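Local coordinates for protein OBCA, Oxalate Biosynthetic Component A (Burkholderia glumae, PDB 4NNB) that belongs to a TIM-barrel enzyme family and holds a magnesium ion and an oxaloacetate ion together in one pocket, at residues A10-A15 with A221-H226; L225-L230 with Q252-D257; I446-P451 with D468-G473. One frame throughout, in Å; residues are numbered along the deposited sequence.

Interaction 1 of 3, residues A10-A15 with A221-H226; sequences AAPIGA and AVVHLH. With MG (magnesium ion), chain B; OAA (oxaloacetate ion), chain C.
Ala10 is held at both its backbone ends: Ala10 N donates to Val222 O at 2.8 Å, and Ala10 O accepts from His224 N at the same 2.8 Å, making a parallel bridge between Ala10 and Val223. Val223 CA also turns its C-H on Ala10 O. Farther along, 10-15 leaves the strand, and a water takes the pairing over: it accepts from Ile13 N and donates to His224 O.

Strands 5-10 and 222-229 are neighbours in the (beta/alpha)8 barrel; 10-15 is the end of the first and the loop after it, and 221-226 carries two of the three protein ligands of the metal. Magnesium is bound by His224 NE2 at 2.2 Å and by His226 NE2 at 2.1 Å; Glu475, a water and two oxygens of oxaloacetate complete six ligands. His224 keeps CG anti to its backbone nitrogen (chi1 170°), which carries NE2 to the ion.

The His226 ring is gripped differently. Gly14 CA lies over its face, 3.5 Å from the centroid, in a CH-pi contact, while Asn251 hydrogen-bonds ND1; with the metal on NE2, the rotation of the ring is fixed.

Apolar contacts line the loop: Pro12 CD meets Val223 CG1 at 3.7 Å, the side chains nearly perpendicular, and Ile13 CD1 reaches Leu225 CD2 at 3.6 Å.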
ATOM      1  N   ALA A  10       0.921   6.097  -9.843  1.00 20.87           N
ATOM      2  CA  ALA A  10       1.164   4.773  -9.272  1.00 23.97           C
ATOM      3  C   ALA A  10       1.975   4.913  -7.980  1.00 23.27           C
ATOM      4  O   ALA A  10       2.955   5.646  -7.941  1.00 23.17           O
ATOM      5  CB  ALA A  10       1.921   3.918 -10.256  1.00 22.32           C
ATOM      6  N   ALA A  11       1.581   4.211  -6.925  1.00 22.72           N
ATOM      7  CA  ALA A  11       2.354   4.259  -5.672  1.00 23.35           C
ATOM      8  C   ALA A  11       2.725   2.839  -5.237  1.00 22.32           C
ATOM      9  O   ALA A  11       1.986   2.210  -4.494  1.00 22.66           O
ATOM     10  CB  ALA A  11       1.562   4.972  -4.578  1.00 22.57           C
ATOM     11  N   PRO A  12       3.871   2.330  -5.721  1.00 19.92           N
ATOM     12  CA  PRO A  12       4.137   0.883  -5.645  1.00 21.14           C
ATOM     13  C   PRO A  12       4.678   0.342  -4.328  1.00 24.09           C
ATOM     14  O   PRO A  12       4.680  -0.886  -4.178  1.00 21.40           O
ATOM     15  CB  PRO A  12       5.192   0.655  -6.737  1.00 22.16           C
ATOM     16  CG  PRO A  12       5.122   1.880  -7.626  1.00 24.98           C
ATOM     17  CD  PRO A  12       4.757   3.001  -6.684  1.00 20.76           C
ATOM     18  N   ILE A  13       5.135   1.193  -3.411  1.00 20.45           N
ATOM     19  CA  ILE A  13       5.861   0.674  -2.249  1.00 21.56           C
ATOM     20  C   ILE A  13       5.287   1.116  -0.920  1.00 22.52           C
ATOM     21  O   ILE A  13       4.930   0.282  -0.085  1.00 20.98           O
ATOM     22  CB  ILE A  13       7.351   1.054  -2.270  1.00 22.48           C
ATOM     23  CG1 ILE A  13       7.991   0.655  -3.596  1.00 22.22           C
ATOM     24  CG2 ILE A  13       8.090   0.400  -1.084  1.00 24.45           C
ATOM     25  CD1 ILE A  13       8.155   1.809  -4.579  1.00 22.89           C
ATOM     26  N   GLY A  14       5.231   2.430  -0.720  1.00 20.82           N
ATOM     27  CA  GLY A  14       4.771   2.990   0.532  1.00 20.39           C
ATOM     28  C   GLY A  14       5.629   2.697   1.745  1.00 21.65           C
ATOM     29  O   GLY A  14       6.763   2.217   1.642  1.00 19.90           O
ATOM     30  N   ALA A  15       5.055   2.991   2.903  1.00 23.06           N
ATOM     31  CA  ALA A  15       5.707   2.790   4.185  1.00 24.17           C
ATOM     32  C   ALA A  15       5.234   1.524   4.903  1.00 26.67           C
ATOM     33  O   ALA A  15       5.993   0.908   5.652  1.00 28.73           O
ATOM     34  CB  ALA A  15       5.473   4.006   5.069  1.00 23.73           C
ATOM     35  N   ALA A 221       1.114   8.093 -15.241  1.00 25.56           N
ATOM     36  CA  ALA A 221       1.960   9.206 -15.676  1.00 24.22           C
ATOM     37  C   ALA A 221       3.023   9.572 -14.625  1.00 24.88           C
ATOM     38  O   ALA A 221       4.094  10.079 -14.963  1.00 25.34           O
ATOM     39  CB  ALA A 221       1.098  10.423 -15.997  1.00 29.40           C
ATOM     40  N   VAL A 222       2.710   9.324 -13.357  1.00 22.66           N
ATOM     41  CA  VAL A 222       3.585   9.703 -12.248  1.00 24.33           C
ATOM     42  C   VAL A 222       3.757   8.509 -11.314  1.00 23.38           C
ATOM     43  O   VAL A 222       2.798   7.778 -11.052  1.00 24.11           O
ATOM     44  CB  VAL A 222       2.994  10.901 -11.452  1.00 22.83           C
ATOM     45  CG1 VAL A 222       3.838  11.205 -10.202  1.00 22.61           C
ATOM     46  CG2 VAL A 222       2.869  12.148 -12.349  1.00 24.07           C
ATOM     47  N   VAL A 223       4.969   8.295 -10.813  1.00 22.86           N
ATOM     48  CA  VAL A 223       5.196   7.204  -9.877  1.00 21.92           C
ATOM     49  C   VAL A 223       5.751   7.734  -8.552  1.00 24.42           C
ATOM     50  O   VAL A 223       6.837   8.322  -8.515  1.00 22.93           O
ATOM     51  CB  VAL A 223       6.157   6.147 -10.451  1.00 22.71           C
ATOM     52  CG1 VAL A 223       6.251   4.947  -9.497  1.00 22.59           C
ATOM     53  CG2 VAL A 223       5.682   5.696 -11.849  1.00 26.28           C
ATOM     54  N   HIS A 224       4.992   7.526  -7.481  1.00 21.95           N
ATOM     55  CA  HIS A 224       5.386   7.957  -6.130  1.00 21.74           C
ATOM     56  C   HIS A 224       6.168   6.817  -5.459  1.00 20.97           C
ATOM     57  O   HIS A 224       5.660   5.709  -5.315  1.00 23.10           O
ATOM     58  CB  HIS A 224       4.124   8.333  -5.334  1.00 20.46           C
ATOM     59  CG  HIS A 224       4.348   8.576  -3.868  1.00 20.65           C
ATOM     60  ND1 HIS A 224       4.991   9.702  -3.381  1.00 24.00           N
ATOM     61  CD2 HIS A 224       3.966   7.868  -2.778  1.00 20.35           C
ATOM     62  CE1 HIS A 224       5.014   9.657  -2.062  1.00 24.47           C
ATOM     63  NE2 HIS A 224       4.400   8.549  -1.668  1.00 26.09           N
ATOM     64  N   LEU A 225       7.404   7.099  -5.066  1.00 20.34           N
ATOM     65  CA  LEU A 225       8.329   6.080  -4.580  1.00 21.18           C
ATOM     66  C   LEU A 225       8.653   6.201  -3.094  1.00 23.33           C
ATOM     67  O   LEU A 225       8.812   7.312  -2.573  1.00 21.46           O
ATOM     68  CB  LEU A 225       9.649   6.177  -5.364  1.00 19.64           C
ATOM     69  CG  LEU A 225       9.562   5.820  -6.852  1.00 23.05           C
ATOM     70  CD1 LEU A 225      10.917   5.981  -7.545  1.00 21.78           C
ATOM     71  CD2 LEU A 225       9.052   4.381  -7.003  1.00 20.44           C
ATOM     72  N   HIS A 226       8.757   5.048  -2.431  1.00 20.88           N
ATOM     73  CA  HIS A 226       9.449   4.929  -1.150  1.00 23.79           C
ATOM     74  C   HIS A 226      10.576   3.911  -1.308  1.00 23.99           C
ATOM     75  O   HIS A 226      10.553   3.070  -2.217  1.00 22.12           O
ATOM     76  CB  HIS A 226       8.535   4.364  -0.058  1.00 19.52           C
ATOM     77  CG  HIS A 226       7.466   5.296   0.424  1.00 22.34           C
ATOM     78  ND1 HIS A 226       7.353   5.664   1.747  1.00 21.46           N
ATOM     79  CD2 HIS A 226       6.422   5.872  -0.222  1.00 20.78           C
ATOM     80  CE1 HIS A 226       6.296   6.446   1.895  1.00 22.06           C
ATOM     81  NE2 HIS A 226       5.715   6.589   0.715  1.00 21.27           N
TER
HETATM   82 MG    MG B 601       4.099   7.879   0.368  1.00 27.40          MG
HETATM   83  O1  OAA C 602       5.080  11.880   1.845  1.00 34.84           O
HETATM   84  O2  OAA C 602       5.013   9.813   0.910  1.00 27.38           O
HETATM   85  O4  OAA C 602       2.367   7.315   4.680  1.00 33.56           O
HETATM   86  O5  OAA C 602       3.742   8.935   5.560  1.00 36.32           O
HETATM   87  O3  OAA C 602       3.770   7.811   2.251  1.00 31.31           O
HETATM   88  C1  OAA C 602       4.660  10.640   1.856  1.00 29.88           C
HETATM   89  C2  OAA C 602       3.759  10.196   2.988  1.00 29.72           C
HETATM   90  C3  OAA C 602       3.623   8.703   3.184  1.00 28.77           C
HETATM   91  C4  OAA C 602       3.234   8.289   4.548  1.00 25.58           C
HETATM   92  O   HOH W   1       5.190   4.102  -3.216  1.00 22.30           O
HETATM   93  O   HOH W   2       2.093   8.923   0.369  1.00 31.61           O

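Interaction 2 of 3, residues L225-L230 with Q252-D257; sequences LHTRDL and QIVLDD. With MG (magnesium ion), chain B; OAA (oxaloacetate ion), chain C.
Thr227 OG1 is gripped twice by 252-257: it donates to Gln252 O over a short 2.5 Å and accepts from Val254 N at 2.9 Å. The hydroxyl approaches Gln252 O in the carbonyl plane, on a lone pair. OG1 sits between the backbone nitrogen and the carbonyl carbon (chi1 48°), a position that faces it to 252-257 and leaves CG2 to touch Asp257 CB at 3.6 Å. The backbone of Thr227 joins in as well, its O accepting from Gln252 N at 3.2 Å.

Val254 is the N-cap residue of helix 255-268, so the threonine hydroxyl holds the chain just where it turns into that helix. In barrel terms the contact ties the far part of strand 222-229 to the helix that follows it, across the excursion of short strands between them. Asp257, on the first turn of the helix, reaches back through a water that accepts from Arg228 N and donates to Asp257 OD2.

Beyond Thr227 the contact is thinner. Asp229 CB packs on Gln252 CB at 3.8 Å, and Val254 CG2 comes against Arg228 O. The Gln252 chain bends at chi2 (63°), folding its amide back so that NE2 donates to Ile253 O at 3.3 Å; OE1 goes to Arg250, which also makes a salt bridge with Asp229. The Arg228 guanidinium is turned the other way, toward the carbonyls of Ile13, Gly14, Pro17 and Gln249.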
ATOM      1  N   LEU A 225       7.404   7.099  -5.066  1.00 20.34           N
ATOM      2  CA  LEU A 225       8.329   6.080  -4.580  1.00 21.18           C
ATOM      3  C   LEU A 225       8.653   6.201  -3.094  1.00 23.33           C
ATOM      4  O   LEU A 225       8.812   7.312  -2.573  1.00 21.46           O
ATOM      5  CB  LEU A 225       9.649   6.177  -5.364  1.00 19.64           C
ATOM      6  CG  LEU A 225       9.562   5.820  -6.852  1.00 23.05           C
ATOM      7  CD1 LEU A 225      10.917   5.981  -7.545  1.00 21.78           C
ATOM      8  CD2 LEU A 225       9.052   4.381  -7.003  1.00 20.44           C
ATOM      9  N   HIS A 226       8.757   5.048  -2.431  1.00 20.88           N
ATOM     10  CA  HIS A 226       9.449   4.929  -1.150  1.00 23.79           C
ATOM     11  C   HIS A 226      10.576   3.911  -1.308  1.00 23.99           C
ATOM     12  O   HIS A 226      10.553   3.070  -2.217  1.00 22.12           O
ATOM     13  CB  HIS A 226       8.535   4.364  -0.058  1.00 19.52           C
ATOM     14  CG  HIS A 226       7.466   5.296   0.424  1.00 22.34           C
ATOM     15  ND1 HIS A 226       7.353   5.664   1.747  1.00 21.46           N
ATOM     16  CD2 HIS A 226       6.422   5.872  -0.222  1.00 20.78           C
ATOM     17  CE1 HIS A 226       6.296   6.446   1.895  1.00 22.06           C
ATOM     18  NE2 HIS A 226       5.715   6.589   0.715  1.00 21.27           N
ATOM     19  N   THR A 227      11.538   3.965  -0.396  1.00 21.25           N
ATOM     20  CA  THR A 227      12.513   2.899  -0.225  1.00 24.00           C
ATOM     21  C   THR A 227      12.346   2.288   1.163  1.00 25.60           C
ATOM     22  O   THR A 227      11.677   2.862   2.028  1.00 23.63           O
ATOM     23  CB  THR A 227      13.953   3.408  -0.411  1.00 25.97           C
ATOM     24  OG1 THR A 227      14.137   4.610   0.357  1.00 22.73           O
ATOM     25  CG2 THR A 227      14.227   3.699  -1.888  1.00 25.94           C
ATOM     26  N   ARG A 228      12.951   1.119   1.364  1.00 25.56           N
ATOM     27  CA  ARG A 228      12.864   0.395   2.629  1.00 25.95           C
ATOM     28  C   ARG A 228      14.254  -0.045   3.065  1.00 28.36           C
ATOM     29  O   ARG A 228      15.093  -0.382   2.236  1.00 27.32           O
ATOM     30  CB  ARG A 228      11.998  -0.866   2.488  1.00 25.68           C
ATOM     31  CG  ARG A 228      10.562  -0.638   2.008  1.00 22.79           C
ATOM     32  CD  ARG A 228       9.736   0.180   2.981  1.00 21.53           C
ATOM     33  NE  ARG A 228       8.338   0.189   2.559  1.00 24.09           N
ATOM     34  CZ  ARG A 228       7.463  -0.765   2.873  1.00 25.08           C
ATOM     35  NH1 ARG A 228       7.835  -1.787   3.646  1.00 23.53           N
ATOM     36  NH2 ARG A 228       6.214  -0.689   2.436  1.00 22.40           N
ATOM     37  N   ASP A 229      14.477  -0.075   4.375  1.00 29.96           N
ATOM     38  CA  ASP A 229      15.757  -0.509   4.934  1.00 31.19           C
ATOM     39  C   ASP A 229      15.749  -2.038   5.100  1.00 27.48           C
ATOM     40  O   ASP A 229      14.949  -2.578   5.863  1.00 32.64           O
ATOM     41  CB  ASP A 229      15.970   0.224   6.270  1.00 33.89           C
ATOM     42  CG  ASP A 229      17.106  -0.349   7.110  1.00 33.63           C
ATOM     43  OD1 ASP A 229      18.029  -0.971   6.559  1.00 32.36           O
ATOM     44  OD2 ASP A 229      17.072  -0.140   8.342  1.00 35.32           O
ATOM     45  N   LEU A 230      16.621  -2.731   4.368  1.00 29.52           N
ATOM     46  CA  LEU A 230      16.673  -4.196   4.415  1.00 35.93           C
ATOM     47  C   LEU A 230      17.947  -4.719   5.086  1.00 41.21           C
ATOM     48  O   LEU A 230      18.279  -5.897   4.950  1.00 38.86           O
ATOM     49  CB  LEU A 230      16.573  -4.803   3.006  1.00 37.25           C
ATOM     50  CG  LEU A 230      15.413  -4.396   2.092  1.00 39.15           C
ATOM     51  CD1 LEU A 230      15.351  -5.289   0.856  1.00 36.68           C
ATOM     52  CD2 LEU A 230      14.102  -4.429   2.849  1.00 36.37           C
ATOM     53  N   GLN A 252      12.142   3.870   5.042  1.00 25.57           N
ATOM     54  CA  GLN A 252      13.380   4.625   5.208  1.00 26.13           C
ATOM     55  C   GLN A 252      13.881   5.158   3.867  1.00 25.07           C
ATOM     56  O   GLN A 252      13.964   4.418   2.874  1.00 26.47           O
ATOM     57  CB  GLN A 252      14.452   3.729   5.843  1.00 28.81           C
ATOM     58  CG  GLN A 252      15.775   4.430   6.054  1.00 30.30           C
ATOM     59  CD  GLN A 252      15.637   5.589   7.026  1.00 40.58           C
ATOM     60  OE1 GLN A 252      15.148   5.422   8.146  1.00 41.50           O
ATOM     61  NE2 GLN A 252      16.045   6.779   6.590  1.00 40.87           N
ATOM     62  N   ILE A 253      14.202   6.447   3.835  1.00 22.94           N
ATOM     63  CA  ILE A 253      14.888   7.028   2.697  1.00 23.88           C
ATOM     64  C   ILE A 253      16.289   6.419   2.627  1.00 28.44           C
ATOM     65  O   ILE A 253      17.113   6.630   3.518  1.00 25.90           O
ATOM     66  CB  ILE A 253      14.981   8.571   2.816  1.00 26.22           C
ATOM     67  CG1 ILE A 253      13.580   9.202   2.733  1.00 26.46           C
ATOM     68  CG2 ILE A 253      15.892   9.136   1.731  1.00 24.15           C
ATOM     69  CD1 ILE A 253      13.457  10.586   3.429  1.00 24.11           C
ATOM     70  N   VAL A 254      16.552   5.654   1.573  1.00 25.35           N
ATOM     71  CA  VAL A 254      17.843   4.998   1.411  1.00 27.34           C
ATOM     72  C   VAL A 254      18.518   5.604   0.199  1.00 26.41           C
ATOM     73  O   VAL A 254      18.096   5.375  -0.943  1.00 24.15           O
ATOM     74  CB  VAL A 254      17.678   3.477   1.228  1.00 26.00           C
ATOM     75  CG1 VAL A 254      19.050   2.808   1.052  1.00 28.44           C
ATOM     76  CG2 VAL A 254      16.927   2.885   2.400  1.00 25.14           C
ATOM     77  N   LEU A 255      19.552   6.404   0.442  1.00 25.45           N
ATOM     78  CA  LEU A 255      20.176   7.160  -0.634  1.00 26.99           C
ATOM     79  C   LEU A 255      20.780   6.267  -1.709  1.00 28.38           C
ATOM     80  O   LEU A 255      20.656   6.560  -2.900  1.00 29.04           O
ATOM     81  CB  LEU A 255      21.240   8.124  -0.085  1.00 27.99           C
ATOM     82  CG  LEU A 255      20.728   9.153   0.930  1.00 29.64           C
ATOM     83  CD1 LEU A 255      21.847  10.122   1.348  1.00 30.23           C
ATOM     84  CD2 LEU A 255      19.534   9.921   0.369  1.00 23.58           C
ATOM     85  N   ASP A 256      21.443   5.189  -1.304  1.00 29.07           N
ATOM     86  CA  ASP A 256      22.068   4.321  -2.298  1.00 30.87           C
ATOM     87  C   ASP A 256      21.003   3.679  -3.190  1.00 30.02           C
ATOM     88  O   ASP A 256      21.234   3.476  -4.380  1.00 30.40           O
ATOM     89  CB  ASP A 256      22.925   3.236  -1.638  1.00 34.49           C
ATOM     90  CG  ASP A 256      24.189   3.787  -1.007  1.00 37.58           C
ATOM     91  OD1 ASP A 256      24.633   4.888  -1.388  1.00 39.29           O
ATOM     92  OD2 ASP A 256      24.737   3.110  -0.123  1.00 40.33           O
ATOM     93  N   ASP A 257      19.837   3.371  -2.626  1.00 26.27           N
ATOM     94  CA  ASP A 257      18.746   2.811  -3.437  1.00 28.84           C
ATOM     95  C   ASP A 257      18.312   3.784  -4.532  1.00 28.12           C
ATOM     96  O   ASP A 257      18.200   3.412  -5.705  1.00 28.74           O
ATOM     97  CB  ASP A 257      17.551   2.398  -2.565  1.00 26.86           C
ATOM     98  CG  ASP A 257      17.807   1.115  -1.794  1.00 32.19           C
ATOM     99  OD1 ASP A 257      18.887   0.543  -1.987  1.00 33.59           O
ATOM    100  OD2 ASP A 257      16.938   0.677  -1.001  1.00 30.91           O
TER
HETATM  101 MG    MG B 601       4.099   7.879   0.368  1.00 27.40          MG
HETATM  102  O1  OAA C 602       5.080  11.880   1.845  1.00 34.84           O
HETATM  103  O2  OAA C 602       5.013   9.813   0.910  1.00 27.38           O
HETATM  104  O4  OAA C 602       2.367   7.315   4.680  1.00 33.56           O
HETATM  105  O5  OAA C 602       3.742   8.935   5.560  1.00 36.32           O
HETATM  106  O3  OAA C 602       3.770   7.811   2.251  1.00 31.31           O
HETATM  107  C1  OAA C 602       4.660  10.640   1.856  1.00 29.88           C
HETATM  108  C2  OAA C 602       3.759  10.196   2.988  1.00 29.72           C
HETATM  109  C3  OAA C 602       3.623   8.703   3.184  1.00 28.77           C
HETATM  110  C4  OAA C 602       3.234   8.289   4.548  1.00 25.58           C
HETATM  111  O   HOH W   3      14.148   0.081  -1.040  1.00 27.79           O
HETATM  112  O   HOH W   4      17.275  -0.833   0.889  1.00 40.20           O
HETATM  113  O   HOH W   2       2.093   8.923   0.369  1.00 31.61           O

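Interaction 3 of 3, residues I446-P451 with D468-G473; sequences ISILLP and DGIRVG
Strands 444-449 and 469-472, with helix 458-465 between them in the chain, form one beta-alpha-beta unit of the barrel, and this contact is the parallel pairing of its two strands. Asp468 opens it from both its backbone and its side chain: Ile446 N donates to Asp468 OD2 at 2.9 Å, nearly straight at 170°, and Asp468 N donates to Ile446 O at 2.8 Å. The carboxylate oxygen is met on its anti side and is shared with Arg438, a salt bridge that probably favours the charged form of the aspartate. Farther on, Ile448 N reaches Gly469 O at 3.2 Å from above the carbonyl plane, and Arg471 N donates to Ile448 O at 2.9 Å.

Between these bonds the strands come very close. Gly469 carries no side chain on the face where Ser447 points, which lets Ser447 OG lie against Gly469 CA at 3.3 Å and the two CA atoms, of Ser447 and Gly469, come to 4.1 Å. A water hydrogen-bonded with Ser447 OG donates weakly to Ile470 O.

Leu449 and Arg471 run side by side. The leucine, its CG in the crowded position (chi1 70°), lays CD2 over the centre of one guanidinium face, 3.4 Å from Arg471 CZ. Asp476 takes Arg471 NE in a salt bridge, and the arginine side chain comes within about 4 Å of the magnesium ion at nearest atoms.

Ile448 and Ile470 share the face under helix 458-465, where both touch Ala462, while Ile448 also reaches helix 416-440. Strand 373-378 flanks 444-449, and strand 5-10 flanks 469-472.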
ATOM      1  N   ILE A 446      -5.193  18.663  -8.429  1.00 26.12           N
ATOM      2  CA  ILE A 446      -5.521  17.947  -7.213  1.00 23.34           C
ATOM      3  C   ILE A 446      -5.875  16.498  -7.553  1.00 32.35           C
ATOM      4  O   ILE A 446      -6.769  16.230  -8.377  1.00 25.45           O
ATOM      5  CB  ILE A 446      -6.694  18.626  -6.487  1.00 25.70           C
ATOM      6  CG1 ILE A 446      -6.361  20.107  -6.216  1.00 25.90           C
ATOM      7  CG2 ILE A 446      -7.047  17.897  -5.186  1.00 24.09           C
ATOM      8  CD1 ILE A 446      -7.502  20.882  -5.560  1.00 28.49           C
ATOM      9  N   SER A 447      -5.162  15.569  -6.922  1.00 25.46           N
ATOM     10  CA  SER A 447      -5.457  14.146  -7.071  1.00 25.52           C
ATOM     11  C   SER A 447      -6.037  13.598  -5.781  1.00 27.83           C
ATOM     12  O   SER A 447      -6.010  14.269  -4.737  1.00 24.20           O
ATOM     13  CB  SER A 447      -4.196  13.372  -7.455  1.00 27.12           C
ATOM     14  OG  SER A 447      -3.696  13.795  -8.708  1.00 28.82           O
ATOM     15  N   ILE A 448      -6.570  12.381  -5.853  1.00 24.25           N
ATOM     16  CA  ILE A 448      -7.081  11.697  -4.672  1.00 21.61           C
ATOM     17  C   ILE A 448      -6.554  10.263  -4.557  1.00 22.79           C
ATOM     18  O   ILE A 448      -6.333   9.590  -5.568  1.00 23.58           O
ATOM     19  CB  ILE A 448      -8.624  11.700  -4.653  1.00 24.45           C
ATOM     20  CG1 ILE A 448      -9.163  11.139  -3.332  1.00 24.32           C
ATOM     21  CG2 ILE A 448      -9.193  10.935  -5.869  1.00 24.24           C
ATOM     22  CD1 ILE A 448     -10.666  11.429  -3.089  1.00 29.10           C
ATOM     23  N   LEU A 449      -6.331   9.817  -3.324  1.00 22.53           N
ATOM     24  CA  LEU A 449      -6.101   8.408  -3.051  1.00 26.95           C
ATOM     25  C   LEU A 449      -7.131   7.978  -2.045  1.00 25.88           C
ATOM     26  O   LEU A 449      -7.703   8.817  -1.331  1.00 27.05           O
ATOM     27  CB  LEU A 449      -4.688   8.159  -2.496  1.00 26.04           C
ATOM     28  CG  LEU A 449      -4.347   8.646  -1.085  1.00 26.23           C
ATOM     29  CD1 LEU A 449      -4.731   7.640  -0.001  1.00 24.43           C
ATOM     30  CD2 LEU A 449      -2.853   8.976  -1.000  1.00 23.37           C
ATOM     31  N   LEU A 450      -7.345   6.669  -1.962  1.00 24.44           N
ATOM     32  CA  LEU A 450      -8.165   6.087  -0.906  1.00 21.25           C
ATOM     33  C   LEU A 450      -7.551   4.772  -0.430  1.00 21.77           C
ATOM     34  O   LEU A 450      -6.925   4.063  -1.220  1.00 25.84           O
ATOM     35  CB  LEU A 450      -9.593   5.841  -1.406  1.00 28.27           C
ATOM     36  CG  LEU A 450     -10.541   7.039  -1.545  1.00 27.18           C
ATOM     37  CD1 LEU A 450     -11.803   6.625  -2.300  1.00 28.25           C
ATOM     38  CD2 LEU A 450     -10.910   7.562  -0.178  1.00 27.89           C
ATOM     39  N   PRO A 451      -7.728   4.438   0.862  1.00 24.57           N
ATOM     40  CA  PRO A 451      -7.213   3.146   1.339  1.00 24.30           C
ATOM     41  C   PRO A 451      -7.942   2.017   0.615  1.00 27.88           C
ATOM     42  O   PRO A 451      -9.103   2.202   0.232  1.00 26.34           O
ATOM     43  CB  PRO A 451      -7.580   3.128   2.829  1.00 27.41           C
ATOM     44  CG  PRO A 451      -8.048   4.522   3.168  1.00 30.84           C
ATOM     45  CD  PRO A 451      -8.534   5.132   1.879  1.00 25.79           C
ATOM     46  N   ASP A 468      -8.167  16.289 -10.850  1.00 26.49           N
ATOM     47  CA  ASP A 468      -7.259  16.153 -11.974  1.00 28.03           C
ATOM     48  C   ASP A 468      -6.513  14.831 -12.012  1.00 27.39           C
ATOM     49  O   ASP A 468      -5.808  14.544 -12.976  1.00 30.99           O
ATOM     50  CB  ASP A 468      -6.243  17.278 -11.920  1.00 30.36           C
ATOM     51  CG  ASP A 468      -6.903  18.619 -11.818  1.00 31.66           C
ATOM     52  OD1 ASP A 468      -7.352  19.120 -12.863  1.00 36.37           O
ATOM     53  OD2 ASP A 468      -7.001  19.153 -10.699  1.00 29.43           O
ATOM     54  N   GLY A 469      -6.652  14.027 -10.972  1.00 28.21           N
ATOM     55  CA  GLY A 469      -5.876  12.804 -10.921  1.00 27.44           C
ATOM     56  C   GLY A 469      -6.382  11.816  -9.908  1.00 23.77           C
ATOM     57  O   GLY A 469      -7.138  12.169  -9.005  1.00 26.36           O
ATOM     58  N   ILE A 470      -5.954  10.564 -10.063  1.00 27.29           N
ATOM     59  CA  ILE A 470      -6.273   9.499  -9.126  1.00 22.66           C
ATOM     60  C   ILE A 470      -5.006   8.680  -8.897  1.00 23.64           C
ATOM     61  O   ILE A 470      -4.265   8.395  -9.842  1.00 25.43           O
ATOM     62  CB  ILE A 470      -7.382   8.567  -9.682  1.00 29.75           C
ATOM     63  CG1 ILE A 470      -8.720   9.296  -9.735  1.00 30.08           C
ATOM     64  CG2 ILE A 470      -7.546   7.300  -8.816  1.00 28.22           C
ATOM     65  CD1 ILE A 470      -9.794   8.497 -10.482  1.00 35.32           C
ATOM     66  N   ARG A 471      -4.763   8.306  -7.643  1.00 22.47           N
ATOM     67  CA  ARG A 471      -3.597   7.511  -7.287  1.00 23.67           C
ATOM     68  C   ARG A 471      -4.039   6.128  -6.831  1.00 20.65           C
ATOM     69  O   ARG A 471      -5.039   5.986  -6.106  1.00 23.11           O
ATOM     70  CB  ARG A 471      -2.787   8.214  -6.170  1.00 23.93           C
ATOM     71  CG  ARG A 471      -1.917   7.286  -5.318  1.00 23.23           C
ATOM     72  CD  ARG A 471      -0.907   8.068  -4.435  1.00 21.56           C
ATOM     73  NE  ARG A 471      -0.686   7.384  -3.167  1.00 23.62           N
ATOM     74  CZ  ARG A 471       0.098   7.827  -2.182  1.00 26.74           C
ATOM     75  NH1 ARG A 471       0.772   8.970  -2.304  1.00 23.63           N
ATOM     76  NH2 ARG A 471       0.188   7.123  -1.068  1.00 24.09           N
ATOM     77  N   VAL A 472      -3.305   5.106  -7.266  1.00 20.75           N
ATOM     78  CA  VAL A 472      -3.515   3.741  -6.772  1.00 22.82           C
ATOM     79  C   VAL A 472      -2.142   3.107  -6.601  1.00 22.53           C
ATOM     80  O   VAL A 472      -1.147   3.645  -7.084  1.00 23.57           O
ATOM     81  CB  VAL A 472      -4.330   2.885  -7.768  1.00 25.75           C
ATOM     82  CG1 VAL A 472      -5.776   3.351  -7.814  1.00 26.61           C
ATOM     83  CG2 VAL A 472      -3.692   2.945  -9.156  1.00 22.72           C
ATOM     84  N   GLY A 473      -2.088   1.974  -5.911  1.00 23.20           N
ATOM     85  CA  GLY A 473      -0.851   1.219  -5.802  1.00 21.90           C
ATOM     86  C   GLY A 473      -0.797   0.446  -4.500  1.00 21.30           C
ATOM     87  O   GLY A 473      -1.595   0.716  -3.601  1.00 20.36           O
TER
HETATM   88  O   HOH W   5      -2.652  11.296  -9.681  1.00 24.61           O
HETATM   89  O   HOH W   6      -5.514   4.952  -3.755  1.00 26.14           O

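How the interactions relate
From the N terminus, interaction 1 comes first and closes by far the longest loop, bringing 221-226 back against 10-15 after some 200 residues. Interaction 2 starts where it ends, sharing Leu225 and His226, and closes the short excursion to 252-257; the side chain of Arg228 reaches across to the loop of interaction 1, joining the two. Interaction 3 follows in series, neither nested in the others nor crossing them, and closes a single beta-alpha-beta unit. Strand 5-10 lies between 222-229 and 469-472, so interactions 1 and 3 meet where the first and last barrel strands close the ring: Ala11 N sits 2.8 Å from Val472 O, probably hydrogen-bonded.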